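Holliday junction resolvase Hjc (Sulfolobus solfataricus, PDB 4TKD) resolves Holliday junctions formed during genetic recombination, acting as a homodimeric, magnesium-dependent endonuclease that makes paired nicks in opposing strands of four-way DNA junctions. Local coordinates at residues G62-R67 and L85-K90. Residues are numbered along the deposited sequence; the frame is centred on the assembly and turned at random.
Sequences GKIYVR and LFLGVK
The small antiparallel sheet of Hjc packs against the mixed central sheet through I64 and V66 of strand 64-66, which meet L87 and V89 of strand 84-90 in a wholly apolar, buried layer. The two strand segments run roughly antiparallel, at 131°, with their axes 10.0 Å apart at closest approach, a spacing bridged by side chains alone. I64 divides its work between two partners. I64 CG2, anti to the backbone N, lies 3.6 Å from L87 CD2 as the two side chains pass in opposite directions. The other branch, with CG1 beside the backbone N (chi1 -54°), carries I64 CD1 obliquely across the fork of V89, 3.9 Å from V89 CG2 and nearly as close to V89 CG1. V66 and L87 instead meet tip to tip, V66 CG2 standing 3.8 Å from L87 CD1 and 4.0 Å from L87 CD2, so that the leucine fork touches both I64 and V66. In this PDDEXK-type nuclease core, strand 84-90 runs parallel to its neighbour 50-58, which carries E55, an inferred magnesium ligand, and K57, a predicted transition-state stabilizer. I64 and L87 both touch K57, and the side chains of L87 and E55 are about 4 Å apart, so that the apolar contact borders the inferred metal site. I98 of strand 97-99 touches both I64 and V89, while backbone hydrogen bonds of I64 with A113 and of V66 with Y111 hold strand 64-66 in its own sheet.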
ATOM      1  N   GLY C  62       3.390   5.643  28.569  1.00 65.77           N
ATOM      2  CA  GLY C  62       2.201   5.680  27.723  1.00 65.08           C
ATOM      3  C   GLY C  62       2.398   5.476  26.232  1.00 67.82           C
ATOM      4  O   GLY C  62       1.696   4.657  25.632  1.00 68.34           O
ATOM      5  N   LYS C  63       3.323   6.250  25.616  1.00 62.23           N
ATOM      6  CA  LYS C  63       3.617   6.283  24.172  1.00 60.74           C
ATOM      7  C   LYS C  63       4.684   5.273  23.683  1.00 61.25           C
ATOM      8  O   LYS C  63       5.137   4.420  24.448  1.00 61.96           O
ATOM      9  CB  LYS C  63       4.046   7.708  23.774  1.00 63.52           C
ATOM     10  CG  LYS C  63       2.917   8.723  23.739  1.00 76.18           C
ATOM     11  CD  LYS C  63       3.414  10.074  23.240  1.00 82.01           C
ATOM     12  CE  LYS C  63       2.310  11.101  23.148  1.00 87.24           C
ATOM     13  NZ  LYS C  63       1.339  10.796  22.063  1.00 90.56           N
ATOM     14  N   ILE C  64       5.047   5.364  22.380  1.00 53.75           N
ATOM     15  CA  ILE C  64       6.098   4.592  21.711  1.00 52.17           C
ATOM     16  C   ILE C  64       6.849   5.552  20.789  1.00 52.29           C
ATOM     17  O   ILE C  64       6.257   6.097  19.864  1.00 51.63           O
ATOM     18  CB  ILE C  64       5.624   3.311  20.955  1.00 55.43           C
ATOM     19  CG1 ILE C  64       4.799   2.368  21.850  1.00 55.35           C
ATOM     20  CG2 ILE C  64       6.831   2.574  20.370  1.00 56.38           C
ATOM     21  CD1 ILE C  64       3.865   1.419  21.107  1.00 63.45           C
ATOM     22  N   TYR C  65       8.133   5.770  21.063  1.00 46.67           N
ATOM     23  CA  TYR C  65       8.990   6.680  20.313  1.00 45.70           C
ATOM     24  C   TYR C  65      10.011   5.959  19.390  1.00 43.82           C
ATOM     25  O   TYR C  65      10.731   5.037  19.804  1.00 42.25           O
ATOM     26  CB  TYR C  65       9.739   7.623  21.272  1.00 48.58           C
ATOM     27  CG  TYR C  65       8.935   8.802  21.775  1.00 53.13           C
ATOM     28  CD1 TYR C  65       8.181   8.713  22.944  1.00 55.70           C
ATOM     29  CD2 TYR C  65       8.989  10.032  21.130  1.00 54.87           C
ATOM     30  CE1 TYR C  65       7.451   9.801  23.422  1.00 57.01           C
ATOM     31  CE2 TYR C  65       8.278  11.135  21.608  1.00 56.47           C
ATOM     32  CZ  TYR C  65       7.505  11.013  22.752  1.00 67.27           C
ATOM     33  OH  TYR C  65       6.800  12.103  23.219  1.00 72.52           O
ATOM     34  N   VAL C  66      10.053   6.393  18.129  1.00 35.02           N
ATOM     35  CA  VAL C  66      11.018   5.915  17.145  1.00 32.06           C
ATOM     36  C   VAL C  66      11.804   7.153  16.684  1.00 33.80           C
ATOM     37  O   VAL C  66      11.220   8.067  16.121  1.00 33.17           O
ATOM     38  CB  VAL C  66      10.387   5.128  15.959  1.00 34.78           C
ATOM     39  CG1 VAL C  66      11.472   4.473  15.117  1.00 34.33           C
ATOM     40  CG2 VAL C  66       9.385   4.079  16.442  1.00 34.06           C
ATOM     41  N   ARG C  67      13.111   7.201  16.979  1.00 30.46           N
ATOM     42  CA  ARG C  67      13.999   8.302  16.599  1.00 31.62           C
ATOM     43  C   ARG C  67      14.031   8.473  15.078  1.00 33.59           C
ATOM     44  O   ARG C  67      14.031   7.485  14.348  1.00 31.10           O
ATOM     45  CB  ARG C  67      15.432   8.086  17.152  1.00 35.41           C
ATOM     46  CG  ARG C  67      15.762   8.870  18.427  1.00 50.71           C
ATOM     47  CD  ARG C  67      16.411  10.225  18.135  1.00 74.31           C
ATOM     48  NE  ARG C  67      16.784  10.919  19.365  1.00 85.01           N
ATOM     49  CZ  ARG C  67      18.037  11.147  19.756  1.00 91.43           C
ATOM     50  NH1 ARG C  67      19.059  10.770  18.995  1.00 63.78           N
ATOM     51  NH2 ARG C  67      18.276  11.772  20.901  1.00 80.34           N
ATOM     52  N   LEU C  85       5.489  -2.669   6.952  1.00 26.59           N
ATOM     53  CA  LEU C  85       6.210  -2.290   8.164  1.00 26.72           C
ATOM     54  C   LEU C  85       5.286  -2.116   9.362  1.00 31.57           C
ATOM     55  O   LEU C  85       4.261  -1.442   9.273  1.00 29.51           O
ATOM     56  CB  LEU C  85       7.080  -1.044   7.929  1.00 26.56           C
ATOM     57  CG  LEU C  85       7.994  -0.565   9.091  1.00 30.64           C
ATOM     58  CD1 LEU C  85       9.053  -1.608   9.459  1.00 30.28           C
ATOM     59  CD2 LEU C  85       8.663   0.748   8.760  1.00 27.96           C
ATOM     60  N   PHE C  86       5.668  -2.726  10.489  1.00 28.85           N
ATOM     61  CA  PHE C  86       4.914  -2.677  11.727  1.00 28.57           C
ATOM     62  C   PHE C  86       5.832  -2.467  12.906  1.00 35.14           C
ATOM     63  O   PHE C  86       6.988  -2.898  12.912  1.00 33.48           O
ATOM     64  CB  PHE C  86       4.146  -3.993  11.956  1.00 29.63           C
ATOM     65  CG  PHE C  86       3.196  -4.376  10.857  1.00 30.62           C
ATOM     66  CD1 PHE C  86       3.634  -5.139   9.770  1.00 31.76           C
ATOM     67  CD2 PHE C  86       1.853  -3.999  10.913  1.00 32.08           C
ATOM     68  CE1 PHE C  86       2.752  -5.503   8.767  1.00 31.67           C
ATOM     69  CE2 PHE C  86       0.973  -4.355   9.896  1.00 34.12           C
ATOM     70  CZ  PHE C  86       1.428  -5.103   8.835  1.00 31.07           C
ATOM     71  N   LEU C  87       5.272  -1.856  13.950  1.00 34.32           N
ATOM     72  CA  LEU C  87       5.954  -1.694  15.219  1.00 34.94           C
ATOM     73  C   LEU C  87       5.423  -2.813  16.114  1.00 40.06           C
ATOM     74  O   LEU C  87       4.205  -2.944  16.298  1.00 38.90           O
ATOM     75  CB  LEU C  87       5.652  -0.307  15.796  1.00 35.12           C
ATOM     76  CG  LEU C  87       6.643   0.416  16.722  1.00 41.37           C
ATOM     77  CD1 LEU C  87       8.045   0.524  16.121  1.00 42.80           C
ATOM     78  CD2 LEU C  87       6.175   1.829  16.961  1.00 43.51           C
ATOM     79  N   GLY C  88       6.342  -3.664  16.578  1.00 39.54           N
ATOM     80  CA  GLY C  88       6.025  -4.768  17.473  1.00 39.93           C
ATOM     81  C   GLY C  88       6.155  -4.255  18.885  1.00 47.18           C
ATOM     82  O   GLY C  88       7.246  -3.843  19.284  1.00 47.61           O
ATOM     83  N   VAL C  89       5.048  -4.210  19.625  1.00 45.88           N
ATOM     84  CA  VAL C  89       5.073  -3.678  20.987  1.00 47.10           C
ATOM     85  C   VAL C  89       5.750  -4.669  21.970  1.00 54.14           C
ATOM     86  O   VAL C  89       5.266  -5.787  22.161  1.00 54.63           O
ATOM     87  CB  VAL C  89       3.695  -3.139  21.481  1.00 51.05           C
ATOM     88  CG1 VAL C  89       3.869  -2.285  22.724  1.00 50.65           C
ATOM     89  CG2 VAL C  89       2.963  -2.345  20.390  1.00 51.05           C
ATOM     90  N   LYS C  90       6.902  -4.253  22.543  1.00 52.33           N
ATOM     91  CA  LYS C  90       7.717  -4.998  23.527  1.00 53.04           C
ATOM     92  C   LYS C  90       7.010  -4.946  24.910  1.00 58.30           C
ATOM     93  O   LYS C  90       7.392  -4.169  25.804  1.00 56.31           O
ATOM     94  CB  LYS C  90       9.116  -4.353  23.629  1.00 55.35           C
ATOM     95  CG  LYS C  90      10.272  -5.101  23.002  1.00 57.04           C
ATOM     96  CD  LYS C  90      11.564  -4.373  23.353  1.00 60.12           C
ATOM     97  CE  LYS C  90      12.793  -5.250  23.265  1.00 72.48           C
ATOM     98  NZ  LYS C  90      13.442  -5.186  21.925  1.00 78.71           N
TER